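Local coordinates for uncharacterized protein (Pectobacterium carotovorum, PDB 2PH0), which probably serves as a cytosolic haem carrier of the ChuX/HutX family of haem-utilisation proteins, at residues Thr62-Thr67 with Lys135-Arg140; Gln106-Ile111 with Val123-Ala128; Phe110-Phe115 with Asp152-Leu157. One frame throughout, in Å; residues are numbered along the deposited sequence.

Contact 1: residues Thr62-Thr67 with Lys135-Arg140; sequences TLISHT and KIFLGR
K135 pairs with I64 through both backbone groups: its O accepts a bond from I64 N at 2.8 Å, and its N donates to I64 O at 2.9 Å. Its side chain, extended beyond CG, runs past the imidazole of H66 at an oblique angle, NZ lying 4.1 Å from CD2 of H66. I136 faces L63 as an antiparallel non-hydrogen-bonded pair and directs its side chain to the sheet face that also carries L63. Here the backbones meet through CA-H...O contacts, one of them from I136 CA to T62 O at 3.4 Å. The two strands are interior neighbours in the six-stranded antiparallel sheet, and L63 and S65 pack on L72 of the second subunit. F137 restores two direct bonds, from its N to T62 O and from T62 N to its own O. With CG set anti to its carbonyl carbon (chi1 -73°), its ring turns back along the strand, and CD1 lies 3.6 Å from the CD1 methyl of I64, on the face shared with T62 and K135. The same torsional choice at T62 places OG1 beside its backbone N, and a water 2.7 Å from T62 OG1 donates to F137 O at 3.1 Å. F137 O thus accepts from both the T62 amide and this water, while the charge that K135 carries past H66 is met by a salt bridge to E18.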
ATOM      1  N   THR B  62       0.348  -7.867  10.658  1.00 15.55           N
ATOM      2  CA  THR B  62      -0.273  -7.664   9.355  1.00 15.45           C
ATOM      3  C   THR B  62      -0.173  -6.193   8.988  1.00 20.30           C
ATOM      4  O   THR B  62      -0.771  -5.346   9.660  1.00 17.91           O
ATOM      5  CB  THR B  62      -1.766  -8.059   9.360  1.00 19.20           C
ATOM      6  OG1 THR B  62      -1.898  -9.472   9.584  1.00 18.66           O
ATOM      7  CG2 THR B  62      -2.405  -7.704   8.030  1.00 15.25           C
ATOM      8  N   LEU B  63       0.597  -5.878   7.949  1.00 16.76           N
ATOM      9  CA  LEU B  63       0.725  -4.489   7.508  1.00 18.39           C
ATOM     10  C   LEU B  63      -0.341  -4.298   6.441  1.00 17.80           C
ATOM     11  O   LEU B  63      -0.487  -5.126   5.546  1.00 16.38           O
ATOM     12  CB  LEU B  63       2.118  -4.210   6.932  1.00 19.91           C
ATOM     13  CG  LEU B  63       2.330  -2.756   6.487  1.00 22.02           C
ATOM     14  CD1 LEU B  63       3.785  -2.362   6.662  1.00 33.86           C
ATOM     15  CD2 LEU B  63       1.895  -2.596   5.039  1.00 26.12           C
ATOM     16  N   ILE B  64      -1.090  -3.209   6.540  1.00 15.23           N
ATOM     17  CA  ILE B  64      -2.180  -2.958   5.610  1.00 15.02           C
ATOM     18  C   ILE B  64      -2.139  -1.563   5.018  1.00 17.27           C
ATOM     19  O   ILE B  64      -1.859  -0.589   5.722  1.00 17.80           O
ATOM     20  CB  ILE B  64      -3.553  -3.107   6.322  1.00 17.26           C
ATOM     21  CG1 ILE B  64      -3.739  -4.539   6.818  1.00 15.09           C
ATOM     22  CG2 ILE B  64      -4.691  -2.708   5.379  1.00 16.98           C
ATOM     23  CD1 ILE B  64      -5.016  -4.746   7.613  1.00 25.16           C
ATOM     24  N   SER B  65      -2.396  -1.487   3.716  1.00 13.13           N
ATOM     25  CA  SER B  65      -2.479  -0.219   3.007  1.00 14.72           C
ATOM     26  C   SER B  65      -3.979  -0.124   2.755  1.00 20.51           C
ATOM     27  O   SER B  65      -4.554  -1.008   2.124  1.00 19.96           O
ATOM     28  CB  SER B  65      -1.752  -0.281   1.668  1.00 19.23           C
ATOM     29  OG  SER B  65      -1.944   0.937   0.971  1.00 26.33           O
ATOM     30  N   HIS B  66      -4.615   0.935   3.242  1.00 18.46           N
ATOM     31  CA  HIS B  66      -6.057   1.059   3.083  1.00 25.25           C
ATOM     32  C   HIS B  66      -6.477   2.356   2.413  1.00 26.28           C
ATOM     33  O   HIS B  66      -6.320   3.440   2.980  1.00 24.70           O
ATOM     34  CB  HIS B  66      -6.727   0.943   4.456  1.00 22.91           C
ATOM     35  CG  HIS B  66      -8.221   0.856   4.402  1.00 29.38           C
ATOM     36  ND1 HIS B  66      -8.989   1.693   3.622  1.00 31.72           N
ATOM     37  CD2 HIS B  66      -9.090   0.042   5.048  1.00 26.84           C
ATOM     38  CE1 HIS B  66     -10.266   1.397   3.787  1.00 33.07           C
ATOM     39  NE2 HIS B  66     -10.354   0.399   4.647  1.00 39.02           N
ATOM     40  N   THR B  67      -6.997   2.240   1.196  1.00 19.91           N
ATOM     41  CA  THR B  67      -7.469   3.403   0.458  1.00 23.47           C
ATOM     42  C   THR B  67      -8.831   3.037  -0.111  1.00 24.55           C
ATOM     43  O   THR B  67      -9.285   1.902   0.033  1.00 25.63           O
ATOM     44  CB  THR B  67      -6.541   3.766  -0.714  1.00 23.36           C
ATOM     45  OG1 THR B  67      -6.752   2.843  -1.785  1.00 22.88           O
ATOM     46  CG2 THR B  67      -5.080   3.704  -0.281  1.00 30.29           C
ATOM     47  N   LYS B 135      -1.183   0.727   8.228  1.00 12.29           N
ATOM     48  CA  LYS B 135      -1.575   0.326   9.575  1.00 10.86           C
ATOM     49  C   LYS B 135      -0.931  -1.007   9.875  1.00 12.17           C
ATOM     50  O   LYS B 135      -0.654  -1.786   8.963  1.00 14.36           O
ATOM     51  CB  LYS B 135      -3.088   0.145   9.660  1.00 11.44           C
ATOM     52  CG  LYS B 135      -3.926   1.286   9.123  1.00 18.32           C
ATOM     53  CD  LYS B 135      -5.393   0.907   9.247  1.00 21.80           C
ATOM     54  CE  LYS B 135      -6.306   1.905   8.563  1.00 33.59           C
ATOM     55  NZ  LYS B 135      -7.710   1.423   8.624  1.00 30.14           N
ATOM     56  N   ILE B 136      -0.704  -1.280  11.154  1.00  9.79           N
ATOM     57  CA  ILE B 136      -0.131  -2.551  11.549  1.00  8.64           C
ATOM     58  C   ILE B 136      -1.070  -3.172  12.587  1.00 15.80           C
ATOM     59  O   ILE B 136      -1.370  -2.538  13.592  1.00 13.69           O
ATOM     60  CB  ILE B 136       1.270  -2.360  12.167  1.00 11.92           C
ATOM     61  CG1 ILE B 136       2.201  -1.704  11.139  1.00 19.66           C
ATOM     62  CG2 ILE B 136       1.841  -3.707  12.598  1.00 14.65           C
ATOM     63  CD1 ILE B 136       3.560  -1.347  11.689  1.00 24.27           C
ATOM     64  N   PHE B 137      -1.548  -4.387  12.328  1.00 13.24           N
ATOM     65  CA  PHE B 137      -2.452  -5.074  13.262  1.00 15.33           C
ATOM     66  C   PHE B 137      -1.782  -6.263  13.931  1.00 17.90           C
ATOM     67  O   PHE B 137      -1.028  -6.994  13.292  1.00 15.09           O
ATOM     68  CB  PHE B 137      -3.710  -5.583  12.543  1.00 11.76           C
ATOM     69  CG  PHE B 137      -4.671  -4.504  12.152  1.00 17.75           C
ATOM     70  CD1 PHE B 137      -4.451  -3.730  11.020  1.00 19.87           C
ATOM     71  CD2 PHE B 137      -5.805  -4.257  12.919  1.00 18.62           C
ATOM     72  CE1 PHE B 137      -5.350  -2.727  10.657  1.00 17.21           C
ATOM     73  CE2 PHE B 137      -6.707  -3.255  12.561  1.00 17.19           C
ATOM     74  CZ  PHE B 137      -6.478  -2.490  11.428  1.00 20.93           C
ATOM     75  N   LEU B 138      -2.081  -6.464  15.213  1.00 17.29           N
ATOM     76  CA  LEU B 138      -1.536  -7.581  15.968  1.00 15.72           C
ATOM     77  C   LEU B 138      -2.241  -8.855  15.532  1.00 17.90           C
ATOM     78  O   LEU B 138      -3.391  -8.804  15.085  1.00 17.05           O
ATOM     79  CB  LEU B 138      -1.764  -7.381  17.471  1.00 13.61           C
ATOM     80  CG  LEU B 138      -1.228  -6.098  18.108  1.00 14.23           C
ATOM     81  CD1 LEU B 138      -1.346  -6.210  19.622  1.00 12.40           C
ATOM     82  CD2 LEU B 138       0.228  -5.891  17.715  1.00 19.12           C
ATOM     83  N   GLY B 139      -1.547  -9.984  15.671  1.00 20.08           N
ATOM     84  CA  GLY B 139      -2.092 -11.280  15.296  1.00 20.39           C
ATOM     85  C   GLY B 139      -2.896 -11.934  16.411  1.00 19.82           C
ATOM     86  O   GLY B 139      -2.989 -11.391  17.511  1.00 16.61           O
ATOM     87  N   ARG B 140      -3.464 -13.105  16.132  1.00 21.11           N
ATOM     88  CA  ARG B 140      -4.289 -13.813  17.111  1.00 19.15           C
ATOM     89  C   ARG B 140      -3.752 -15.187  17.498  1.00 20.92           C
ATOM     90  O   ARG B 140      -2.908 -15.753  16.805  1.00 18.10           O
ATOM     91  CB  ARG B 140      -5.709 -13.971  16.567  1.00 19.58           C
ATOM     92  CG  ARG B 140      -6.187 -12.760  15.786  1.00 26.72           C
ATOM     93  CD  ARG B 140      -7.663 -12.872  15.455  1.00 36.30           C
ATOM     94  NE  ARG B 140      -8.483 -12.509  16.601  1.00 42.68           N
ATOM     95  CZ  ARG B 140      -8.691 -11.259  16.998  1.00 40.41           C
ATOM     96  NH1 ARG B 140      -8.143 -10.250  16.334  1.00 42.23           N
ATOM     97  NH2 ARG B 140      -9.435 -11.017  18.066  1.00 35.57           N
TER
HETATM   98  O   HOH W   1      -1.995  -9.705  12.237  1.00 40.76           O

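Contact 2: residues Gln106-Ile111 with Val123-Ala128; sequences QHIAFI and VVFFNA
F126 presents the rim of its ring to strand 107-115: A109 CB lies in the ring plane, 3.7 Å from CE2 of F126, and the carbonyl of H107 also meets that edge. V124 of the same strand lies against one face of the ring through CG1, offset toward the rim. The other methyl of V124, CG2, meets the CD1 methyl of I111 at 3.9 Å, the two side chains crossing at a slant. On the reverse face of the sheet, I108 lies alongside F125, both pointing the same way, with I108 CD1 4.0 Å from CE1 of F125. The other branch of I108, CG2, touches V123 CG1. V123 straddles two neighbours, since its second methyl, CG2, comes within 3.7 Å of F110 CE2, while CG1 lies over one face of the F110 ring, displaced toward its rim. These residues belong to the beta hairpin of strands 107-115 and 118-126, the second and third strands across the six-stranded antiparallel sheet. Its regular ladder, with A109 and V124 bonded in both directions, ends in a classic beta bulge: Q106 and H107 both face F126. The O of F126 takes a nearly straight-on bond from Q106 N at 2.8 Å and a weak one from H107 N at 3.4 Å. Helix 28-33 packs on the F126 side, F29 stacking on H107 and meeting F126 edge-to-face; beyond the bulge, N127 ND2 bonds D69 of the second subunit.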
ATOM      1  N   GLN B 106       3.318  12.305  10.538  1.00 17.09           N
ATOM      2  CA  GLN B 106       3.099  13.399  11.479  1.00 18.30           C
ATOM      3  C   GLN B 106       2.391  12.964  12.759  1.00 21.19           C
ATOM      4  O   GLN B 106       2.477  13.643  13.792  1.00 17.09           O
ATOM      5  CB  GLN B 106       2.289  14.514  10.810  1.00 18.83           C
ATOM      6  CG  GLN B 106       3.018  15.238   9.694  1.00 30.85           C
ATOM      7  CD  GLN B 106       4.357  15.803  10.133  1.00 40.07           C
ATOM      8  OE1 GLN B 106       4.433  16.580  11.085  1.00 46.98           O
ATOM      9  NE2 GLN B 106       5.423  15.416   9.436  1.00 36.68           N
ATOM     10  N   HIS B 107       1.691  11.837  12.692  1.00 18.07           N
ATOM     11  CA  HIS B 107       0.961  11.322  13.846  1.00 17.66           C
ATOM     12  C   HIS B 107       0.978   9.801  13.864  1.00 14.11           C
ATOM     13  O   HIS B 107       0.998   9.150  12.816  1.00 11.00           O
ATOM     14  CB  HIS B 107      -0.497  11.789  13.811  1.00 16.58           C
ATOM     15  CG  HIS B 107      -0.661  13.278  13.830  1.00 20.18           C
ATOM     16  ND1 HIS B 107      -0.354  14.048  14.932  1.00 28.42           N
ATOM     17  CD2 HIS B 107      -1.094  14.136  12.879  1.00 21.14           C
ATOM     18  CE1 HIS B 107      -0.591  15.318  14.656  1.00 33.16           C
ATOM     19  NE2 HIS B 107      -1.040  15.399  13.417  1.00 33.89           N
ATOM     20  N   ILE B 108       0.985   9.235  15.065  1.00 14.88           N
ATOM     21  CA  ILE B 108       0.965   7.789  15.222  1.00 16.01           C
ATOM     22  C   ILE B 108      -0.094   7.490  16.270  1.00 17.54           C
ATOM     23  O   ILE B 108      -0.183   8.180  17.288  1.00 17.62           O
ATOM     24  CB  ILE B 108       2.329   7.239  15.689  1.00 14.09           C
ATOM     25  CG1 ILE B 108       3.408   7.556  14.644  1.00 19.38           C
ATOM     26  CG2 ILE B 108       2.239   5.726  15.895  1.00 16.50           C
ATOM     27  CD1 ILE B 108       4.803   7.044  14.999  1.00 17.72           C
ATOM     28  N   ALA B 109      -0.910   6.476  16.019  1.00 14.71           N
ATOM     29  CA  ALA B 109      -1.958   6.124  16.971  1.00 14.37           C
ATOM     30  C   ALA B 109      -1.960   4.644  17.297  1.00 14.12           C
ATOM     31  O   ALA B 109      -1.791   3.794  16.413  1.00 12.30           O
ATOM     32  CB  ALA B 109      -3.335   6.532  16.420  1.00 10.56           C
ATOM     33  N   PHE B 110      -2.144   4.345  18.582  1.00 11.06           N
ATOM     34  CA  PHE B 110      -2.233   2.977  19.068  1.00 11.92           C
ATOM     35  C   PHE B 110      -3.714   2.829  19.423  1.00 14.59           C
ATOM     36  O   PHE B 110      -4.211   3.449  20.362  1.00 12.51           O
ATOM     37  CB  PHE B 110      -1.342   2.783  20.297  1.00 14.85           C
ATOM     38  CG  PHE B 110       0.132   2.773  19.981  1.00 15.25           C
ATOM     39  CD1 PHE B 110       0.820   3.957  19.728  1.00 19.12           C
ATOM     40  CD2 PHE B 110       0.828   1.572  19.925  1.00 14.40           C
ATOM     41  CE1 PHE B 110       2.190   3.935  19.425  1.00 19.27           C
ATOM     42  CE2 PHE B 110       2.192   1.542  19.623  1.00 15.95           C
ATOM     43  CZ  PHE B 110       2.870   2.728  19.373  1.00 16.81           C
ATOM     44  N   ILE B 111      -4.415   2.012  18.645  1.00 11.43           N
ATOM     45  CA  ILE B 111      -5.851   1.842  18.811  1.00 12.23           C
ATOM     46  C   ILE B 111      -6.259   0.445  19.228  1.00 17.50           C
ATOM     47  O   ILE B 111      -5.861  -0.534  18.606  1.00 13.78           O
ATOM     48  CB  ILE B 111      -6.572   2.158  17.480  1.00 16.13           C
ATOM     49  CG1 ILE B 111      -6.135   3.530  16.963  1.00 17.14           C
ATOM     50  CG2 ILE B 111      -8.077   2.104  17.666  1.00 14.89           C
ATOM     51  CD1 ILE B 111      -6.676   3.864  15.590  1.00 11.83           C
ATOM     52  N   VAL B 123      -1.585  -0.101  15.027  1.00 12.97           N
ATOM     53  CA  VAL B 123      -0.737   1.071  15.123  1.00 11.68           C
ATOM     54  C   VAL B 123      -0.922   1.732  13.770  1.00 16.89           C
ATOM     55  O   VAL B 123      -0.602   1.139  12.736  1.00 13.56           O
ATOM     56  CB  VAL B 123       0.744   0.723  15.304  1.00 14.07           C
ATOM     57  CG1 VAL B 123       1.547   2.011  15.403  1.00 15.81           C
ATOM     58  CG2 VAL B 123       0.937  -0.121  16.550  1.00 13.57           C
ATOM     59  N   VAL B 124      -1.461   2.942  13.775  1.00 14.53           N
ATOM     60  CA  VAL B 124      -1.721   3.658  12.528  1.00 15.23           C
ATOM     61  C   VAL B 124      -0.780   4.842  12.342  1.00 12.98           C
ATOM     62  O   VAL B 124      -0.598   5.644  13.246  1.00 15.10           O
ATOM     63  CB  VAL B 124      -3.174   4.151  12.491  1.00 13.92           C
ATOM     64  CG1 VAL B 124      -3.485   4.754  11.129  1.00 13.97           C
ATOM     65  CG2 VAL B 124      -4.130   2.977  12.788  1.00 12.41           C
ATOM     66  N   PHE B 125      -0.185   4.940  11.154  1.00 15.34           N
ATOM     67  CA  PHE B 125       0.750   6.015  10.826  1.00 14.13           C
ATOM     68  C   PHE B 125       0.058   6.983   9.872  1.00 15.80           C
ATOM     69  O   PHE B 125      -0.410   6.583   8.808  1.00 16.77           O
ATOM     70  CB  PHE B 125       2.012   5.420  10.183  1.00 14.27           C
ATOM     71  CG  PHE B 125       2.741   4.447  11.075  1.00 14.38           C
ATOM     72  CD1 PHE B 125       3.953   4.798  11.664  1.00 14.85           C
ATOM     73  CD2 PHE B 125       2.219   3.176  11.317  1.00 13.92           C
ATOM     74  CE1 PHE B 125       4.636   3.897  12.480  1.00 25.15           C
ATOM     75  CE2 PHE B 125       2.894   2.266  12.128  1.00 17.74           C
ATOM     76  CZ  PHE B 125       4.107   2.629  12.711  1.00 16.52           C
ATOM     77  N   PHE B 126      -0.001   8.253  10.262  1.00 12.67           N
ATOM     78  CA  PHE B 126      -0.683   9.296   9.493  1.00 12.03           C
ATOM     79  C   PHE B 126       0.238  10.352   8.888  1.00 11.62           C
ATOM     80  O   PHE B 126       1.244  10.725   9.485  1.00 15.34           O
ATOM     81  CB  PHE B 126      -1.666  10.055  10.392  1.00 14.64           C
ATOM     82  CG  PHE B 126      -2.684   9.189  11.075  1.00 15.30           C
ATOM     83  CD1 PHE B 126      -3.932   8.973  10.498  1.00 20.45           C
ATOM     84  CD2 PHE B 126      -2.414   8.634  12.320  1.00 19.07           C
ATOM     85  CE1 PHE B 126      -4.905   8.222  11.155  1.00 16.88           C
ATOM     86  CE2 PHE B 126      -3.385   7.875  12.985  1.00 12.27           C
ATOM     87  CZ  PHE B 126      -4.627   7.675  12.399  1.00 14.82           C
ATOM     88  N   ASN B 127      -0.137  10.857   7.715  1.00 16.11           N
ATOM     89  CA  ASN B 127       0.635  11.915   7.074  1.00 21.71           C
ATOM     90  C   ASN B 127       0.032  13.261   7.501  1.00 23.05           C
ATOM     91  O   ASN B 127      -0.897  13.304   8.314  1.00 21.32           O
ATOM     92  CB  ASN B 127       0.615  11.772   5.538  1.00 18.24           C
ATOM     93  CG  ASN B 127      -0.786  11.816   4.951  1.00 22.51           C
ATOM     94  OD1 ASN B 127      -1.714  12.351   5.556  1.00 21.19           O
ATOM     95  ND2 ASN B 127      -0.936  11.270   3.747  1.00 20.44           N
ATOM     96  N   ALA B 128       0.552  14.355   6.954  1.00 23.19           N
ATOM     97  CA  ALA B 128       0.069  15.686   7.314  1.00 21.60           C
ATOM     98  C   ALA B 128      -1.391  15.937   6.963  1.00 23.23           C
ATOM     99  O   ALA B 128      -2.062  16.729   7.627  1.00 28.86           O
ATOM    100  CB  ALA B 128       0.955  16.757   6.670  1.00 24.58           C
TER

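Contact 3: residues Phe110-Phe115 with Asp152-Leu157; sequences FIERKF and DAFRAL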
ATOM      1  N   PHE B 110      -2.144   4.345  18.582  1.00 11.06           N
ATOM      2  CA  PHE B 110      -2.233   2.977  19.068  1.00 11.92           C
ATOM      3  C   PHE B 110      -3.714   2.829  19.423  1.00 14.59           C
ATOM      4  O   PHE B 110      -4.211   3.449  20.362  1.00 12.51           O
ATOM      5  CB  PHE B 110      -1.342   2.783  20.297  1.00 14.85           C
ATOM      6  CG  PHE B 110       0.132   2.773  19.981  1.00 15.25           C
ATOM      7  CD1 PHE B 110       0.820   3.957  19.728  1.00 19.12           C
ATOM      8  CD2 PHE B 110       0.828   1.572  19.925  1.00 14.40           C
ATOM      9  CE1 PHE B 110       2.190   3.935  19.425  1.00 19.27           C
ATOM     10  CE2 PHE B 110       2.192   1.542  19.623  1.00 15.95           C
ATOM     11  CZ  PHE B 110       2.870   2.728  19.373  1.00 16.81           C
ATOM     12  N   ILE B 111      -4.415   2.012  18.645  1.00 11.43           N
ATOM     13  CA  ILE B 111      -5.851   1.842  18.811  1.00 12.23           C
ATOM     14  C   ILE B 111      -6.259   0.445  19.228  1.00 17.50           C
ATOM     15  O   ILE B 111      -5.861  -0.534  18.606  1.00 13.78           O
ATOM     16  CB  ILE B 111      -6.572   2.158  17.480  1.00 16.13           C
ATOM     17  CG1 ILE B 111      -6.135   3.530  16.963  1.00 17.14           C
ATOM     18  CG2 ILE B 111      -8.077   2.104  17.666  1.00 14.89           C
ATOM     19  CD1 ILE B 111      -6.676   3.864  15.590  1.00 11.83           C
ATOM     20  N   GLU B 112      -7.062   0.359  20.285  1.00 15.74           N
ATOM     21  CA  GLU B 112      -7.571  -0.924  20.741  1.00 13.85           C
ATOM     22  C   GLU B 112      -9.090  -0.779  20.689  1.00 16.70           C
ATOM     23  O   GLU B 112      -9.676  -0.064  21.495  1.00 19.80           O
ATOM     24  CB  GLU B 112      -7.093  -1.224  22.164  1.00 19.43           C
ATOM     25  CG  GLU B 112      -5.598  -1.508  22.248  1.00 16.68           C
ATOM     26  CD  GLU B 112      -5.117  -1.847  23.657  1.00 25.18           C
ATOM     27  OE1 GLU B 112      -5.037  -0.937  24.510  1.00 30.81           O
ATOM     28  OE2 GLU B 112      -4.817  -3.030  23.909  1.00 32.46           O
ATOM     29  N   ARG B 113      -9.714  -1.426  19.714  1.00 15.51           N
ATOM     30  CA  ARG B 113     -11.164  -1.335  19.559  1.00 21.05           C
ATOM     31  C   ARG B 113     -11.720  -2.592  18.905  1.00 22.77           C
ATOM     32  O   ARG B 113     -10.975  -3.414  18.382  1.00 22.15           O
ATOM     33  CB  ARG B 113     -11.520  -0.115  18.697  1.00 19.90           C
ATOM     34  CG  ARG B 113     -10.940  -0.178  17.286  1.00 26.70           C
ATOM     35  CD  ARG B 113     -11.242   1.086  16.496  1.00 34.16           C
ATOM     36  NE  ARG B 113     -12.651   1.194  16.127  1.00 23.48           N
ATOM     37  CZ  ARG B 113     -13.170   0.715  15.002  1.00 30.27           C
ATOM     38  NH1 ARG B 113     -12.399   0.093  14.117  1.00 22.99           N
ATOM     39  NH2 ARG B 113     -14.464   0.860  14.760  1.00 23.97           N
ATOM     40  N   LYS B 114     -13.036  -2.749  18.939  1.00 26.05           N
ATOM     41  CA  LYS B 114     -13.637  -3.913  18.312  1.00 24.71           C
ATOM     42  C   LYS B 114     -13.966  -3.649  16.851  1.00 27.49           C
ATOM     43  O   LYS B 114     -14.303  -2.533  16.471  1.00 29.66           O
ATOM     44  CB  LYS B 114     -14.912  -4.326  19.049  1.00 31.66           C
ATOM     45  CG  LYS B 114     -14.670  -5.105  20.325  1.00 38.52           C
ATOM     46  CD  LYS B 114     -15.979  -5.597  20.918  1.00 42.66           C
ATOM     47  CE  LYS B 114     -15.728  -6.608  22.017  1.00 46.72           C
ATOM     48  NZ  LYS B 114     -14.968  -7.777  21.488  1.00 44.29           N
ATOM     49  N   PHE B 115     -13.840  -4.689  16.034  1.00 26.04           N
ATOM     50  CA  PHE B 115     -14.164  -4.610  14.618  1.00 30.52           C
ATOM     51  C   PHE B 115     -14.885  -5.900  14.274  1.00 33.22           C
ATOM     52  O   PHE B 115     -14.342  -6.989  14.462  1.00 32.41           O
ATOM     53  CB  PHE B 115     -12.910  -4.491  13.757  1.00 32.52           C
ATOM     54  CG  PHE B 115     -13.200  -4.445  12.282  1.00 38.89           C
ATOM     55  CD1 PHE B 115     -13.926  -3.391  11.734  1.00 33.83           C
ATOM     56  CD2 PHE B 115     -12.763  -5.466  11.442  1.00 42.78           C
ATOM     57  CE1 PHE B 115     -14.217  -3.355  10.370  1.00 45.10           C
ATOM     58  CE2 PHE B 115     -13.047  -5.440  10.075  1.00 43.36           C
ATOM     59  CZ  PHE B 115     -13.775  -4.383   9.539  1.00 44.08           C
ATOM     60  N   ASP B 152       0.877  -7.069  25.228  1.00 13.36           N
ATOM     61  CA  ASP B 152       1.690  -6.485  26.281  1.00 13.83           C
ATOM     62  C   ASP B 152       2.758  -5.532  25.722  1.00 16.54           C
ATOM     63  O   ASP B 152       2.944  -4.446  26.243  1.00 13.49           O
ATOM     64  CB  ASP B 152       2.368  -7.574  27.129  1.00 13.94           C
ATOM     65  CG  ASP B 152       1.367  -8.437  27.880  1.00 20.90           C
ATOM     66  OD1 ASP B 152       0.281  -7.924  28.232  1.00 20.27           O
ATOM     67  OD2 ASP B 152       1.671  -9.621  28.137  1.00 13.78           O
ATOM     68  N   ALA B 153       3.452  -5.931  24.662  1.00 15.46           N
ATOM     69  CA  ALA B 153       4.478  -5.060  24.087  1.00  9.67           C
ATOM     70  C   ALA B 153       3.836  -3.811  23.479  1.00 14.56           C
ATOM     71  O   ALA B 153       4.393  -2.713  23.556  1.00 18.91           O
ATOM     72  CB  ALA B 153       5.267  -5.820  23.013  1.00 18.88           C
ATOM     73  N   PHE B 154       2.668  -3.994  22.869  1.00 15.17           N
ATOM     74  CA  PHE B 154       1.906  -2.907  22.240  1.00 12.50           C
ATOM     75  C   PHE B 154       1.500  -1.890  23.306  1.00 13.42           C
ATOM     76  O   PHE B 154       1.679  -0.684  23.132  1.00 11.52           O
ATOM     77  CB  PHE B 154       0.677  -3.510  21.535  1.00 10.16           C
ATOM     78  CG  PHE B 154      -0.289  -2.502  20.941  1.00 13.57           C
ATOM     79  CD1 PHE B 154      -1.191  -1.806  21.746  1.00 16.17           C
ATOM     80  CD2 PHE B 154      -0.357  -2.319  19.552  1.00 12.91           C
ATOM     81  CE1 PHE B 154      -2.145  -0.950  21.179  1.00 15.39           C
ATOM     82  CE2 PHE B 154      -1.312  -1.465  18.975  1.00 12.02           C
ATOM     83  CZ  PHE B 154      -2.206  -0.780  19.787  1.00 15.23           C
ATOM     84  N   ARG B 155       0.953  -2.366  24.416  1.00 14.86           N
ATOM     85  CA  ARG B 155       0.557  -1.440  25.467  1.00 15.84           C
ATOM     86  C   ARG B 155       1.766  -0.772  26.124  1.00 16.79           C
ATOM     87  O   ARG B 155       1.701   0.397  26.496  1.00 15.29           O
ATOM     88  CB  ARG B 155      -0.306  -2.162  26.497  1.00 13.30           C
ATOM     89  CG  ARG B 155      -1.668  -2.569  25.929  1.00 11.64           C
ATOM     90  CD  ARG B 155      -2.436  -3.428  26.915  1.00 16.12           C
ATOM     91  NE  ARG B 155      -3.776  -3.722  26.429  1.00 17.07           N
ATOM     92  CZ  ARG B 155      -4.617  -4.557  27.032  1.00 29.37           C
ATOM     93  NH1 ARG B 155      -4.256  -5.179  28.148  1.00 21.68           N
ATOM     94  NH2 ARG B 155      -5.811  -4.778  26.511  1.00 20.25           N
ATOM     95  N   ALA B 156       2.875  -1.496  26.241  1.00 16.49           N
ATOM     96  CA  ALA B 156       4.088  -0.938  26.844  1.00 15.97           C
ATOM     97  C   ALA B 156       4.619   0.215  26.007  1.00 17.18           C
ATOM     98  O   ALA B 156       4.972   1.271  26.532  1.00 14.14           O
ATOM     99  CB  ALA B 156       5.157  -2.013  26.976  1.00 15.76           C
ATOM    100  N   LEU B 157       4.681   0.004  24.700  1.00 17.41           N
ATOM    101  CA  LEU B 157       5.163   1.029  23.790  1.00 19.13           C
ATOM    102  C   LEU B 157       4.242   2.240  23.816  1.00 19.25           C
ATOM    103  O   LEU B 157       4.708   3.376  23.918  1.00 23.00           O
ATOM    104  CB  LEU B 157       5.261   0.464  22.368  1.00 19.42           C
ATOM    105  CG  LEU B 157       5.707   1.422  21.257  1.00 14.45           C
ATOM    106  CD1 LEU B 157       7.044   2.070  21.618  1.00 22.29           C
ATOM    107  CD2 LEU B 157       5.833   0.629  19.967  1.00 16.37           C
TER
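F154 of helix 148-160 receives the edge of F110 on its face: the ring planes stand 75° apart, their centroids are separated by 5.2 Å, and F110 CD2 sits over the centre of the F154 ring. This is a T-shaped stack. The far end of F110 meets L157, one helical turn on, with CZ 3.6 Å from L157 CG. The edge of F154 reaches the strand backbone, where the amide N of I111 lies in its plane, and F154 CE1 approaches E112 CG at 3.7 Å. Beside the aromatic pair, E112 and R155 form a salt bridge in which R155 NE donates to the syn lone pair of OE2 on E112 at 2.8 Å. NH2 adds a weak bond to the same oxygen. OE2 lies close to the R155 guanidinium plane, although the carboxylate is turned across it by 69°. F154 reaches its partners because its CG is anti to the backbone N (chi1 175°), which carries the ring from the helix toward the sheet; V123 of strand 118-126 supports it further. Helix and strand are therefore joined by a buried aromatic pair edged by a single-oxygen ion pair, which should favour a charged E112.

All three contacts involve one antiparallel sheet, their centres each about 13 Å from the others. Contacts 1 and 2 are neighbours in it: strands 118-126 and 132-137 follow one another in the chain, and I136 O lies 2.8 Å from V123 N, a probable hydrogen bond between them. Along the sequence contact 2 is nested within the loop closed by contact 1. Contact 3 shares F110 and I111 with contact 2 and sets helix 148-160 against the sheet; F154 CE2 lies 3.6 Å from V123 CG2. The CB of F154 is also 3.9 Å from L138 CD1. F154 thus touches V123 of contact 2 and, through L138, the 135-140 segment of contact 1.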